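Local coordinates for WbbZ protein (Klebsiella pneumoniae subsp. pneumoniae NTUH-K2044, PDB 6X1L) that is of uncharacterised function but probably transfers pyruvyl groups to sugars of surface polysaccharides, at residues S21-Y26 with E65-I70; E79-E84 with N246-N251; P103-G108 with C124-T129. All coordinates share one frame; numbering follows the deposited sequence.

Interaction 1. Residues S21-Y26 with E65-I70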
ATOM      1  N   SER A  21      17.993 -18.122 -25.791  1.00 78.78           N
ATOM      2  CA  SER A  21      19.432 -18.339 -25.701  1.00 83.78           C
ATOM      3  C   SER A  21      19.946 -18.374 -24.267  1.00 77.86           C
ATOM      4  O   SER A  21      20.868 -19.136 -23.962  1.00 80.07           O
ATOM      5  CB  SER A  21      20.172 -17.252 -26.483  1.00 91.87           C
ATOM      6  OG  SER A  21      19.723 -17.198 -27.826  1.00 95.98           O
ATOM      7  N   HIS A  22      19.379 -17.559 -23.380  1.00 71.03           N
ATOM      8  CA  HIS A  22      19.873 -17.427 -22.020  1.00 68.17           C
ATOM      9  C   HIS A  22      18.699 -17.416 -21.053  1.00 71.72           C
ATOM     10  O   HIS A  22      17.561 -17.124 -21.427  1.00 76.91           O
ATOM     11  CB  HIS A  22      20.705 -16.145 -21.842  1.00 70.52           C
ATOM     12  CG  HIS A  22      21.744 -15.939 -22.902  1.00 83.71           C
ATOM     13  ND1 HIS A  22      21.469 -15.323 -24.104  1.00 85.00           N
ATOM     14  CD2 HIS A  22      23.059 -16.261 -22.937  1.00 86.59           C
ATOM     15  CE1 HIS A  22      22.568 -15.279 -24.837  1.00 88.12           C
ATOM     16  NE2 HIS A  22      23.548 -15.841 -24.152  1.00 90.17           N
ATOM     17  N   ARG A  23      18.980 -17.736 -19.797  1.00 70.87           N
ATOM     18  CA  ARG A  23      17.952 -17.649 -18.772  1.00 73.15           C
ATOM     19  C   ARG A  23      18.022 -16.291 -18.084  1.00 69.54           C
ATOM     20  O   ARG A  23      19.091 -15.686 -17.958  1.00 71.75           O
ATOM     21  CB  ARG A  23      18.089 -18.779 -17.750  1.00 81.08           C
ATOM     22  CG  ARG A  23      19.030 -18.483 -16.613  1.00 86.16           C
ATOM     23  CD  ARG A  23      18.994 -19.574 -15.562  1.00 86.12           C
ATOM     24  NE  ARG A  23      20.002 -19.345 -14.533  1.00 83.67           N
ATOM     25  CZ  ARG A  23      20.195 -20.137 -13.487  1.00 83.40           C
ATOM     26  NH1 ARG A  23      19.443 -21.216 -13.323  1.00 85.97           N
ATOM     27  NH2 ARG A  23      21.141 -19.847 -12.604  1.00 86.09           N
ATOM     28  N   PHE A  24      16.860 -15.804 -17.660  1.00 67.01           N
ATOM     29  CA  PHE A  24      16.743 -14.460 -17.112  1.00 64.75           C
ATOM     30  C   PHE A  24      16.931 -14.488 -15.601  1.00 65.80           C
ATOM     31  O   PHE A  24      16.279 -15.269 -14.900  1.00 61.23           O
ATOM     32  CB  PHE A  24      15.380 -13.851 -17.451  1.00 64.24           C
ATOM     33  CG  PHE A  24      15.196 -13.522 -18.906  1.00 66.27           C
ATOM     34  CD1 PHE A  24      16.230 -13.689 -19.817  1.00 66.40           C
ATOM     35  CD2 PHE A  24      13.983 -13.029 -19.362  1.00 62.97           C
ATOM     36  CE1 PHE A  24      16.051 -13.381 -21.147  1.00 63.35           C
ATOM     37  CE2 PHE A  24      13.800 -12.715 -20.695  1.00 60.18           C
ATOM     38  CZ  PHE A  24      14.834 -12.893 -21.588  1.00 61.79           C
ATOM     39  N   VAL A  25      17.826 -13.639 -15.108  1.00 65.14           N
ATOM     40  CA  VAL A  25      17.970 -13.360 -13.683  1.00 62.72           C
ATOM     41  C   VAL A  25      17.498 -11.928 -13.482  1.00 64.90           C
ATOM     42  O   VAL A  25      18.125 -10.987 -13.985  1.00 58.96           O
ATOM     43  CB  VAL A  25      19.415 -13.540 -13.202  1.00 65.04           C
ATOM     44  CG1 VAL A  25      19.508 -13.274 -11.706  1.00 59.35           C
ATOM     45  CG2 VAL A  25      19.924 -14.935 -13.544  1.00 62.89           C
ATOM     46  N   TYR A  26      16.391 -11.752 -12.762  1.00 58.20           N
ATOM     47  CA  TYR A  26      15.692 -10.474 -12.719  1.00 57.92           C
ATOM     48  C   TYR A  26      15.888  -9.793 -11.373  1.00 57.45           C
ATOM     49  O   TYR A  26      15.688 -10.409 -10.320  1.00 60.20           O
ATOM     50  CB  TYR A  26      14.199 -10.661 -13.005  1.00 52.62           C
ATOM     51  CG  TYR A  26      13.378  -9.401 -12.829  1.00 54.92           C
ATOM     52  CD1 TYR A  26      13.508  -8.336 -13.707  1.00 58.99           C
ATOM     53  CD2 TYR A  26      12.464  -9.280 -11.783  1.00 61.44           C
ATOM     54  CE1 TYR A  26      12.762  -7.183 -13.554  1.00 61.52           C
ATOM     55  CE2 TYR A  26      11.709  -8.131 -11.621  1.00 61.15           C
ATOM     56  CZ  TYR A  26      11.863  -7.087 -12.511  1.00 64.12           C
ATOM     57  OH  TYR A  26      11.119  -5.941 -12.360  1.00 64.91           O
ATOM     58  N   GLU A  65      28.348 -17.031 -18.845  1.00 91.01           N
ATOM     59  CA  GLU A  65      28.176 -17.333 -20.257  1.00 88.95           C
ATOM     60  C   GLU A  65      26.726 -17.522 -20.674  1.00 88.95           C
ATOM     61  O   GLU A  65      26.384 -17.200 -21.814  1.00 89.11           O
ATOM     62  CB  GLU A  65      28.968 -18.595 -20.629  1.00102.30           C
ATOM     63  CG  GLU A  65      28.971 -18.918 -22.114  1.00110.21           C
ATOM     64  CD  GLU A  65      29.669 -20.225 -22.425  1.00121.00           C
ATOM     65  OE1 GLU A  65      30.115 -20.405 -23.578  1.00126.32           O
ATOM     66  OE2 GLU A  65      29.774 -21.071 -21.513  1.00125.64           O
ATOM     67  N   THR A  66      25.861 -18.019 -19.788  1.00 84.23           N
ATOM     68  CA  THR A  66      24.491 -18.346 -20.158  1.00 79.39           C
ATOM     69  C   THR A  66      23.427 -17.629 -19.332  1.00 79.36           C
ATOM     70  O   THR A  66      22.235 -17.837 -19.584  1.00 78.16           O
ATOM     71  CB  THR A  66      24.265 -19.862 -20.067  1.00 77.15           C
ATOM     72  OG1 THR A  66      24.617 -20.323 -18.756  1.00 83.63           O
ATOM     73  CG2 THR A  66      25.113 -20.591 -21.103  1.00 82.35           C
ATOM     74  N   ASP A  67      23.809 -16.800 -18.365  1.00 75.44           N
ATOM     75  CA  ASP A  67      22.854 -16.043 -17.564  1.00 73.54           C
ATOM     76  C   ASP A  67      22.896 -14.576 -17.960  1.00 69.95           C
ATOM     77  O   ASP A  67      23.977 -13.996 -18.108  1.00 76.41           O
ATOM     78  CB  ASP A  67      23.138 -16.189 -16.066  1.00 67.41           C
ATOM     79  CG  ASP A  67      22.736 -17.543 -15.529  1.00 72.45           C
ATOM     80  OD1 ASP A  67      22.030 -18.281 -16.245  1.00 72.20           O
ATOM     81  OD2 ASP A  67      23.131 -17.877 -14.395  1.00 75.99           O
ATOM     82  N   ILE A  68      21.718 -13.984 -18.124  1.00 63.68           N
ATOM     83  CA  ILE A  68      21.565 -12.567 -18.423  1.00 61.24           C
ATOM     84  C   ILE A  68      20.860 -11.906 -17.246  1.00 65.00           C
ATOM     85  O   ILE A  68      19.818 -12.392 -16.790  1.00 60.71           O
ATOM     86  CB  ILE A  68      20.774 -12.352 -19.726  1.00 64.43           C
ATOM     87  CG1 ILE A  68      21.635 -12.728 -20.935  1.00 76.96           C
ATOM     88  CG2 ILE A  68      20.282 -10.918 -19.824  1.00 63.67           C
ATOM     89  CD1 ILE A  68      20.947 -12.519 -22.263  1.00 82.94           C
ATOM     90  N   LEU A  69      21.431 -10.812 -16.750  1.00 63.88           N
ATOM     91  CA  LEU A  69      20.782 -10.030 -15.706  1.00 57.16           C
ATOM     92  C   LEU A  69      19.780  -9.077 -16.344  1.00 60.87           C
ATOM     93  O   LEU A  69      20.146  -8.253 -17.192  1.00 60.37           O
ATOM     94  CB  LEU A  69      21.807  -9.252 -14.883  1.00 62.71           C
ATOM     95  CG  LEU A  69      21.206  -8.258 -13.881  1.00 62.34           C
ATOM     96  CD1 LEU A  69      20.545  -8.982 -12.710  1.00 62.82           C
ATOM     97  CD2 LEU A  69      22.253  -7.269 -13.386  1.00 66.98           C
ATOM     98  N   ILE A  70      18.518  -9.198 -15.951  1.00 53.27           N
ATOM     99  CA  ILE A  70      17.476  -8.264 -16.353  1.00 52.87           C
ATOM    100  C   ILE A  70      17.364  -7.250 -15.223  1.00 56.85           C
ATOM    101  O   ILE A  70      16.876  -7.567 -14.133  1.00 49.42           O
ATOM    102  CB  ILE A  70      16.144  -8.968 -16.616  1.00 57.63           C
ATOM    103  CG1 ILE A  70      16.330 -10.143 -17.575  1.00 53.94           C
ATOM    104  CG2 ILE A  70      15.117  -7.982 -17.151  1.00 56.22           C
ATOM    105  CD1 ILE A  70      16.763  -9.742 -18.978  1.00 59.13           C
TER
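Arg23 swings CG in between its backbone N and carbonyl carbon (chi1 87°) and then runs straight out to NE, which brings it level with Asp67. The two side chains run alongside each other in one direction, with guanidinium and carboxylate planes 14° apart. A two-pronged salt bridge results: Arg23 NE sits 2.9 Å from Asp67 OD1, and Arg23 NH2 approaches Asp67 OD2. Both bonds are weak, the NE one bent to 123° at its hydrogen, but Asp67 OD2 also accepts from Ser63 N, which steadies the carboxylate.

On the other face of the sheet, Ile70 splits its two branches between two rings. Its CG1 arm takes the position beside the backbone N and lays CD1 over the middle of the Phe24 ring, 4.1 Å from the centroid in a CH-pi contact. Its CG2 goes instead to Tyr26 CD1, 3.8 Å away, the two side chains crossing at about a right angle. Farther back, Ile68 presses CD1 against His22 ND1 at 3.4 Å; this nitrogen is buried with no polar partner in the model. The His22 ring also meets the His97 ring, their planes inclined by a modest angle.

Four backbone bonds hold the strands in parallel register. Arg23 N gives to Thr66 O, Ile68 N to Arg23 O at 3.1 Å, Val25 N to Ile68 O at 2.9 Å and Ile70 N to Val25 O at 2.7 Å. Strand 53-55 flanks 23-27 on the far side through Ile54, and 98-104 lies beyond 67-71. Such a pairing, with Phe24 and Tyr26 packed against helices 6-21 and 33-48, is typical of the parallel sheet in a Rossmann-like domain, consistent with the amino-terminal half of a GT-B-like fold.

Interaction 2. Residues E79-E84 with N246-N251; sequences EGLYSE and NSYYKN
Tyr248 reaches across to Leu81 and to the backbone of Glu79, and its ring carries most of this small surface contact. CB leaves the backbone toward the loop 79-84, with CG anti to the carbonyl carbon (chi1 -67°), and these two atoms serve as the stem that carries the ring over. Beyond them the CD1-CE1 side of the ring lies obliquely against Leu81: CD1 is 4.1 Å from Leu81 CD1, and CE1 comes to 3.9 Å from Leu81 CG. The leucine and the tyrosine run antiparallel past one another. Farther out, CE2 and CZ come near Glu79 O, and the tip, Tyr248 OH, stops 3.6 Å from that same oxygen, too far for a firm bond.

Lys250 adds a second, looser touch. Its chain bends at chi2 and chi3, which leaves NZ 4.1 Å from Leu81 CD1, a loose approach to the methyl, and 4.3 Å from Tyr82 OH, too long for a hydrogen bond.

The start of helix 250-259 is held in part from within its own segment: Asn251 N gives a hydrogen bond of 3.0 Å to Asn246 OD1, in the carbonyl plane on a lone pair. Asn251 ND2 adds bonds to Tyr244 O and Asp226 O. Tyr248 also touches a crystal neighbour, and its pose may owe something to that. A sparse bridge between a loop of the six-stranded domain and a helix start of the four-stranded one is consistent with the interdomain cleft of a GT-B fold.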
ATOM      1  N   GLU A  79      23.299  10.200 -12.329  1.00 53.93           N
ATOM      2  CA  GLU A  79      24.509  10.632 -11.642  1.00 62.17           C
ATOM      3  C   GLU A  79      24.284  11.977 -10.965  1.00 67.75           C
ATOM      4  O   GLU A  79      23.672  12.887 -11.532  1.00 67.99           O
ATOM      5  CB  GLU A  79      25.674  10.712 -12.632  1.00 56.28           C
ATOM      6  CG  GLU A  79      27.004  11.069 -12.001  1.00 64.10           C
ATOM      7  CD  GLU A  79      28.166  10.910 -12.961  1.00 72.56           C
ATOM      8  OE1 GLU A  79      29.323  10.907 -12.493  1.00 78.27           O
ATOM      9  OE2 GLU A  79      27.921  10.781 -14.181  1.00 70.73           O
ATOM     10  N   GLY A  80      24.777  12.097  -9.735  1.00 76.69           N
ATOM     11  CA  GLY A  80      24.497  13.253  -8.914  1.00 77.45           C
ATOM     12  C   GLY A  80      23.200  13.181  -8.139  1.00 80.73           C
ATOM     13  O   GLY A  80      22.918  14.092  -7.354  1.00 82.10           O
ATOM     14  N   LEU A  81      22.400  12.131  -8.338  1.00 80.31           N
ATOM     15  CA  LEU A  81      21.146  11.956  -7.610  1.00 73.17           C
ATOM     16  C   LEU A  81      21.138  10.630  -6.852  1.00 77.59           C
ATOM     17  O   LEU A  81      21.128  10.641  -5.621  1.00 78.29           O
ATOM     18  CB  LEU A  81      19.951  12.044  -8.559  1.00 71.34           C
ATOM     19  CG  LEU A  81      19.222  13.385  -8.646  1.00 81.68           C
ATOM     20  CD1 LEU A  81      17.840  13.191  -9.255  1.00 81.88           C
ATOM     21  CD2 LEU A  81      19.122  14.037  -7.275  1.00 88.87           C
ATOM     22  N   TYR A  82      21.129   9.498  -7.548  1.00 70.88           N
ATOM     23  CA  TYR A  82      21.090   8.188  -6.916  1.00 70.78           C
ATOM     24  C   TYR A  82      22.266   7.352  -7.398  1.00 72.79           C
ATOM     25  O   TYR A  82      22.659   7.430  -8.568  1.00 68.88           O
ATOM     26  CB  TYR A  82      19.781   7.453  -7.225  1.00 77.03           C
ATOM     27  CG  TYR A  82      18.551   8.331  -7.215  1.00 83.33           C
ATOM     28  CD1 TYR A  82      17.889   8.622  -6.031  1.00 88.82           C
ATOM     29  CD2 TYR A  82      18.045   8.860  -8.396  1.00 85.74           C
ATOM     30  CE1 TYR A  82      16.759   9.423  -6.023  1.00 90.70           C
ATOM     31  CE2 TYR A  82      16.919   9.659  -8.399  1.00 87.34           C
ATOM     32  CZ  TYR A  82      16.280   9.938  -7.212  1.00 91.83           C
ATOM     33  OH  TYR A  82      15.159  10.734  -7.218  1.00 97.48           O
ATOM     34  N   SER A  83      22.811   6.537  -6.496  1.00 68.94           N
ATOM     35  CA  SER A  83      23.923   5.657  -6.814  1.00 76.72           C
ATOM     36  C   SER A  83      23.626   4.189  -6.548  1.00 80.23           C
ATOM     37  O   SER A  83      24.498   3.346  -6.789  1.00 79.84           O
ATOM     38  CB  SER A  83      25.171   6.078  -6.025  1.00 81.28           C
ATOM     39  OG  SER A  83      24.941   6.005  -4.629  1.00 85.91           O
ATOM     40  N   GLU A  84      22.426   3.854  -6.070  1.00 81.40           N
ATOM     41  CA  GLU A  84      22.127   2.470  -5.711  1.00 81.99           C
ATOM     42  C   GLU A  84      22.125   1.565  -6.940  1.00 74.41           C
ATOM     43  O   GLU A  84      22.771   0.510  -6.947  1.00 74.21           O
ATOM     44  CB  GLU A  84      20.785   2.395  -4.983  1.00 87.20           C
ATOM     45  CG  GLU A  84      20.441   1.012  -4.450  1.00 94.78           C
ATOM     46  CD  GLU A  84      19.152   0.998  -3.646  1.00104.54           C
ATOM     47  OE1 GLU A  84      18.443   2.028  -3.638  1.00105.56           O
ATOM     48  OE2 GLU A  84      18.849  -0.041  -3.020  1.00105.42           O
ATOM     49  N   ASN A 246      10.022  18.237 -13.236  1.00 54.02           N
ATOM     50  CA  ASN A 246      11.052  18.149 -12.211  1.00 55.52           C
ATOM     51  C   ASN A 246      12.405  18.295 -12.907  1.00 70.37           C
ATOM     52  O   ASN A 246      12.486  18.711 -14.068  1.00 67.98           O
ATOM     53  CB  ASN A 246      10.925  16.843 -11.414  1.00 61.88           C
ATOM     54  CG  ASN A 246      11.023  15.611 -12.291  1.00 71.73           C
ATOM     55  OD1 ASN A 246      11.042  15.709 -13.520  1.00 73.60           O
ATOM     56  ND2 ASN A 246      11.074  14.442 -11.664  1.00 66.57           N
ATOM     57  N   SER A 247      13.477  17.936 -12.208  1.00 67.03           N
ATOM     58  CA  SER A 247      14.813  18.196 -12.720  1.00 68.79           C
ATOM     59  C   SER A 247      15.249  17.101 -13.697  1.00 60.71           C
ATOM     60  O   SER A 247      14.604  16.058 -13.843  1.00 57.05           O
ATOM     61  CB  SER A 247      15.808  18.319 -11.568  1.00 65.79           C
ATOM     62  OG  SER A 247      15.795  17.157 -10.761  1.00 70.61           O
ATOM     63  N   TYR A 248      16.360  17.361 -14.385  1.00 66.74           N
ATOM     64  CA  TYR A 248      16.954  16.422 -15.336  1.00 68.99           C
ATOM     65  C   TYR A 248      15.992  16.033 -16.457  1.00 66.43           C
ATOM     66  O   TYR A 248      16.161  14.979 -17.081  1.00 69.11           O
ATOM     67  CB  TYR A 248      17.462  15.163 -14.621  1.00 74.40           C
ATOM     68  CG  TYR A 248      18.637  15.404 -13.698  1.00 83.62           C
ATOM     69  CD1 TYR A 248      18.445  15.740 -12.363  1.00 89.65           C
ATOM     70  CD2 TYR A 248      19.939  15.282 -14.162  1.00 82.56           C
ATOM     71  CE1 TYR A 248      19.524  15.956 -11.519  1.00 93.80           C
ATOM     72  CE2 TYR A 248      21.019  15.495 -13.330  1.00 91.16           C
ATOM     73  CZ  TYR A 248      20.809  15.831 -12.010  1.00 94.88           C
ATOM     74  OH  TYR A 248      21.891  16.041 -11.188  1.00100.51           O
ATOM     75  N   TYR A 249      14.973  16.858 -16.710  1.00 64.31           N
ATOM     76  CA  TYR A 249      13.983  16.607 -17.760  1.00 51.86           C
ATOM     77  C   TYR A 249      13.352  15.225 -17.631  1.00 54.97           C
ATOM     78  O   TYR A 249      12.957  14.613 -18.624  1.00 59.47           O
ATOM     79  CB  TYR A 249      14.603  16.796 -19.149  1.00 58.52           C
ATOM     80  CG  TYR A 249      14.944  18.233 -19.434  1.00 61.48           C
ATOM     81  CD1 TYR A 249      16.188  18.752 -19.098  1.00 60.38           C
ATOM     82  CD2 TYR A 249      14.012  19.081 -20.015  1.00 69.35           C
ATOM     83  CE1 TYR A 249      16.499  20.074 -19.351  1.00 60.42           C
ATOM     84  CE2 TYR A 249      14.314  20.403 -20.273  1.00 73.44           C
ATOM     85  CZ  TYR A 249      15.559  20.895 -19.938  1.00 65.68           C
ATOM     86  OH  TYR A 249      15.858  22.212 -20.189  1.00 70.88           O
ATOM     87  N   LYS A 250      13.238  14.731 -16.394  1.00 56.68           N
ATOM     88  CA  LYS A 250      12.764  13.368 -16.178  1.00 60.91           C
ATOM     89  C   LYS A 250      11.295  13.227 -16.563  1.00 62.46           C
ATOM     90  O   LYS A 250      10.930  12.339 -17.343  1.00 63.55           O
ATOM     91  CB  LYS A 250      12.982  12.964 -14.720  1.00 74.11           C
ATOM     92  CG  LYS A 250      14.434  12.658 -14.366  1.00 82.92           C
ATOM     93  CD  LYS A 250      14.761  13.073 -12.935  1.00 85.81           C
ATOM     94  CE  LYS A 250      13.772  12.501 -11.934  1.00 89.29           C
ATOM     95  NZ  LYS A 250      13.967  13.082 -10.573  1.00 92.65           N
ATOM     96  N   ASN A 251      10.435  14.087 -16.016  1.00 59.25           N
ATOM     97  CA  ASN A 251       9.020  14.031 -16.367  1.00 53.72           C
ATOM     98  C   ASN A 251       8.787  14.474 -17.809  1.00 55.75           C
ATOM     99  O   ASN A 251       8.076  13.800 -18.565  1.00 53.05           O
ATOM    100  CB  ASN A 251       8.204  14.894 -15.401  1.00 49.51           C
ATOM    101  CG  ASN A 251       8.135  14.304 -14.003  1.00 48.51           C
ATOM    102  OD1 ASN A 251       8.534  13.161 -13.780  1.00 46.75           O
ATOM    103  ND2 ASN A 251       7.611  15.079 -13.056  1.00 51.36           N
TER

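Interaction 3. Residues P103-G108 with C124-T129; sequences PSTIRG and CRENIT
Ser104 and Arg125 mark the point where two neighbouring strands of a Rossmann-like sheet, 98-104 and 120-124, run out at their carboxyl ends, and where the second leads into helix 127-135. Ser104 pairs with Cys124 in a parallel bridge, through Arg125 N donating to Ser104 O at 3.1 Å, from above the carbonyl plane.

The polar side chains form a tight network around Glu126, the N-cap of the helix. Its chain bends at chi2 (80°), so that OE1 accepts from Thr129 N, the capping bond, while OE2 takes two hydroxyls. From across the contact comes that of Thr105, 2.8 Å from OG1, on the anti lone pair of OE2; from its own helix comes that of Thr129, 2.6 Å from OG1, from above the carboxylate plane. Each hydroxyl is itself an acceptor. Thr105 OG1 receives Arg125 NE at 2.8 Å, in the guanidinium plane, and Arg125 NH1 goes on to a salt bridge with Asp149. Thr129 OG1 receives Ile106 N at 3.0 Å, almost straight at 169°, and Arg107 NH1 at 2.8 Å. Arg107 NH1 also bonds to Ile106 O and makes a weak, long salt bridge to Glu126 OE2, the guanidinium and carboxylate planes standing nearly perpendicular. These bonds satisfy a buried carboxylate and two buried hydroxyls while pinning the helix start to the segment 103-108.

Apolar contacts fill in around the network. Pro103 CB rests on Arg125 CB, and Thr129 CG2 packs against Ile106 CB. The Arg107 guanidinium is sandwiched between two methyls, both offset toward its rim: Ile128 CG2 lies 3.7 Å above one face and Thr105 CG2 3.5 Å from the opposite face.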
ATOM      1  N   PRO A 103      13.341  -0.603 -19.900  1.00 51.21           N
ATOM      2  CA  PRO A 103      13.146   0.812 -20.271  1.00 54.18           C
ATOM      3  C   PRO A 103      13.381   1.809 -19.147  1.00 54.23           C
ATOM      4  O   PRO A 103      12.639   1.838 -18.158  1.00 51.87           O
ATOM      5  CB  PRO A 103      11.688   0.841 -20.741  1.00 56.91           C
ATOM      6  CG  PRO A 103      11.497  -0.506 -21.349  1.00 49.80           C
ATOM      7  CD  PRO A 103      12.297  -1.462 -20.497  1.00 49.79           C
ATOM      8  N   SER A 104      14.411   2.641 -19.301  1.00 49.27           N
ATOM      9  CA  SER A 104      14.907   3.450 -18.199  1.00 51.27           C
ATOM     10  C   SER A 104      15.216   4.871 -18.651  1.00 55.50           C
ATOM     11  O   SER A 104      15.397   5.155 -19.840  1.00 53.25           O
ATOM     12  CB  SER A 104      16.163   2.829 -17.576  1.00 47.19           C
ATOM     13  OG  SER A 104      15.859   1.598 -16.941  1.00 54.95           O
ATOM     14  N   THR A 105      15.268   5.761 -17.663  1.00 53.17           N
ATOM     15  CA  THR A 105      15.774   7.117 -17.820  1.00 53.87           C
ATOM     16  C   THR A 105      17.160   7.159 -17.192  1.00 60.23           C
ATOM     17  O   THR A 105      17.319   6.833 -16.011  1.00 53.15           O
ATOM     18  CB  THR A 105      14.842   8.137 -17.159  1.00 57.25           C
ATOM     19  OG1 THR A 105      13.665   8.309 -17.962  1.00 53.81           O
ATOM     20  CG2 THR A 105      15.538   9.482 -16.988  1.00 55.00           C
ATOM     21  N   ILE A 106      18.160   7.533 -17.988  1.00 54.76           N
ATOM     22  CA  ILE A 106      19.559   7.504 -17.579  1.00 53.58           C
ATOM     23  C   ILE A 106      20.141   8.897 -17.770  1.00 57.92           C
ATOM     24  O   ILE A 106      19.927   9.527 -18.812  1.00 61.08           O
ATOM     25  CB  ILE A 106      20.357   6.462 -18.385  1.00 57.85           C
ATOM     26  CG1 ILE A 106      19.754   5.069 -18.203  1.00 59.33           C
ATOM     27  CG2 ILE A 106      21.821   6.472 -17.979  1.00 47.54           C
ATOM     28  CD1 ILE A 106      20.387   4.018 -19.087  1.00 61.63           C
ATOM     29  N   ARG A 107      20.873   9.378 -16.769  1.00 55.72           N
ATOM     30  CA  ARG A 107      21.536  10.675 -16.836  1.00 53.11           C
ATOM     31  C   ARG A 107      22.955  10.514 -16.319  1.00 56.08           C
ATOM     32  O   ARG A 107      23.156  10.063 -15.187  1.00 58.68           O
ATOM     33  CB  ARG A 107      20.786  11.732 -16.019  1.00 59.73           C
ATOM     34  CG  ARG A 107      19.351  11.984 -16.466  1.00 58.05           C
ATOM     35  CD  ARG A 107      19.295  12.683 -17.821  1.00 57.97           C
ATOM     36  NE  ARG A 107      17.927  13.034 -18.189  1.00 49.69           N
ATOM     37  CZ  ARG A 107      17.144  12.287 -18.961  1.00 57.03           C
ATOM     38  NH1 ARG A 107      17.596  11.145 -19.462  1.00 47.87           N
ATOM     39  NH2 ARG A 107      15.905  12.681 -19.231  1.00 50.70           N
ATOM     40  N   GLY A 108      23.935  10.879 -17.145  1.00 53.77           N
ATOM     41  CA  GLY A 108      25.304  10.784 -16.688  1.00 52.54           C
ATOM     42  C   GLY A 108      25.768   9.340 -16.612  1.00 56.85           C
ATOM     43  O   GLY A 108      25.298   8.465 -17.348  1.00 55.51           O
ATOM     44  N   CYS A 124      15.692   2.453 -23.536  1.00 50.83           N
ATOM     45  CA  CYS A 124      15.461   3.826 -23.120  1.00 49.06           C
ATOM     46  C   CYS A 124      13.978   4.149 -23.235  1.00 55.24           C
ATOM     47  O   CYS A 124      13.338   3.817 -24.239  1.00 53.15           O
ATOM     48  CB  CYS A 124      16.279   4.792 -23.980  1.00 52.09           C
ATOM     49  SG  CYS A 124      17.988   4.245 -24.233  1.00 57.57           S
ATOM     50  N   ARG A 125      13.431   4.799 -22.209  1.00 45.32           N
ATOM     51  CA  ARG A 125      12.006   5.092 -22.175  1.00 49.59           C
ATOM     52  C   ARG A 125      11.672   6.500 -22.657  1.00 52.75           C
ATOM     53  O   ARG A 125      10.510   6.911 -22.570  1.00 54.97           O
ATOM     54  CB  ARG A 125      11.445   4.861 -20.765  1.00 44.99           C
ATOM     55  CG  ARG A 125      11.958   5.807 -19.699  1.00 44.81           C
ATOM     56  CD  ARG A 125      11.384   5.414 -18.329  1.00 44.73           C
ATOM     57  NE  ARG A 125      11.745   6.373 -17.291  1.00 48.69           N
ATOM     58  CZ  ARG A 125      11.428   6.233 -16.008  1.00 52.25           C
ATOM     59  NH1 ARG A 125      10.751   5.166 -15.603  1.00 47.57           N
ATOM     60  NH2 ARG A 125      11.795   7.155 -15.129  1.00 49.32           N
ATOM     61  N   GLU A 126      12.654   7.248 -23.158  1.00 48.89           N
ATOM     62  CA  GLU A 126      12.378   8.527 -23.807  1.00 50.57           C
ATOM     63  C   GLU A 126      13.557   8.898 -24.700  1.00 49.16           C
ATOM     64  O   GLU A 126      14.590   8.226 -24.715  1.00 49.53           O
ATOM     65  CB  GLU A 126      12.074   9.636 -22.790  1.00 49.55           C
ATOM     66  CG  GLU A 126      12.651   9.421 -21.391  1.00 53.72           C
ATOM     67  CD  GLU A 126      14.115   9.786 -21.295  1.00 56.89           C
ATOM     68  OE1 GLU A 126      14.654  10.354 -22.274  1.00 59.83           O
ATOM     69  OE2 GLU A 126      14.723   9.511 -20.239  1.00 52.06           O
ATOM     70  N   ASN A 127      13.382   9.998 -25.440  1.00 52.34           N
ATOM     71  CA  ASN A 127      14.315  10.370 -26.505  1.00 52.22           C
ATOM     72  C   ASN A 127      15.619  10.947 -25.972  1.00 55.77           C
ATOM     73  O   ASN A 127      16.647  10.880 -26.660  1.00 63.27           O
ATOM     74  CB  ASN A 127      13.660  11.385 -27.441  1.00 54.47           C
ATOM     75  CG  ASN A 127      12.860  10.730 -28.541  1.00 71.51           C
ATOM     76  OD1 ASN A 127      13.326   9.796 -29.192  1.00 74.66           O
ATOM     77  ND2 ASN A 127      11.644  11.219 -28.755  1.00 78.38           N
ATOM     78  N   ILE A 128      15.595  11.552 -24.785  1.00 54.11           N
ATOM     79  CA  ILE A 128      16.808  12.150 -24.238  1.00 57.25           C
ATOM     80  C   ILE A 128      17.794  11.064 -23.835  1.00 57.31           C
ATOM     81  O   ILE A 128      18.990  11.144 -24.137  1.00 56.26           O
ATOM     82  CB  ILE A 128      16.467  13.076 -23.058  1.00 61.27           C
ATOM     83  CG1 ILE A 128      15.559  14.215 -23.526  1.00 63.48           C
ATOM     84  CG2 ILE A 128      17.744  13.624 -22.433  1.00 61.60           C
ATOM     85  CD1 ILE A 128      15.329  15.279 -22.483  1.00 72.76           C
ATOM     86  N   THR A 129      17.304  10.024 -23.158  1.00 50.53           N
ATOM     87  CA  THR A 129      18.161   8.895 -22.814  1.00 48.75           C
ATOM     88  C   THR A 129      18.637   8.164 -24.065  1.00 54.04           C
ATOM     89  O   THR A 129      19.806   7.772 -24.154  1.00 52.42           O
ATOM     90  CB  THR A 129      17.414   7.941 -21.878  1.00 50.55           C
ATOM     91  OG1 THR A 129      17.152   8.607 -20.639  1.00 47.90           O
ATOM     92  CG2 THR A 129      18.240   6.694 -21.603  1.00 52.24           C
TER

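Overall arrangement
Interactions 1 and 3 share the six-stranded parallel sheet, pairing 23-27 with 67-71 and the ends of 98-104 and 120-124; their centres are 22 Å apart and they do not touch. Interaction 2, with its centre 28 Å from that of interaction 1, joins a loop after strand 67-71 to the start of helix 250-259. It does touch interaction 3, centre to centre 11 Å: Arg107 NE reaches Tyr248 O, and Arg107 O takes Glu79 N. Along the chain, interaction 1 closes first; the segments of interaction 3 then fall between those of interaction 2. Arg107, just past strand 98-104, thus connects the 79-84 loop of its own domain with helix 250-259 across the probable cleft.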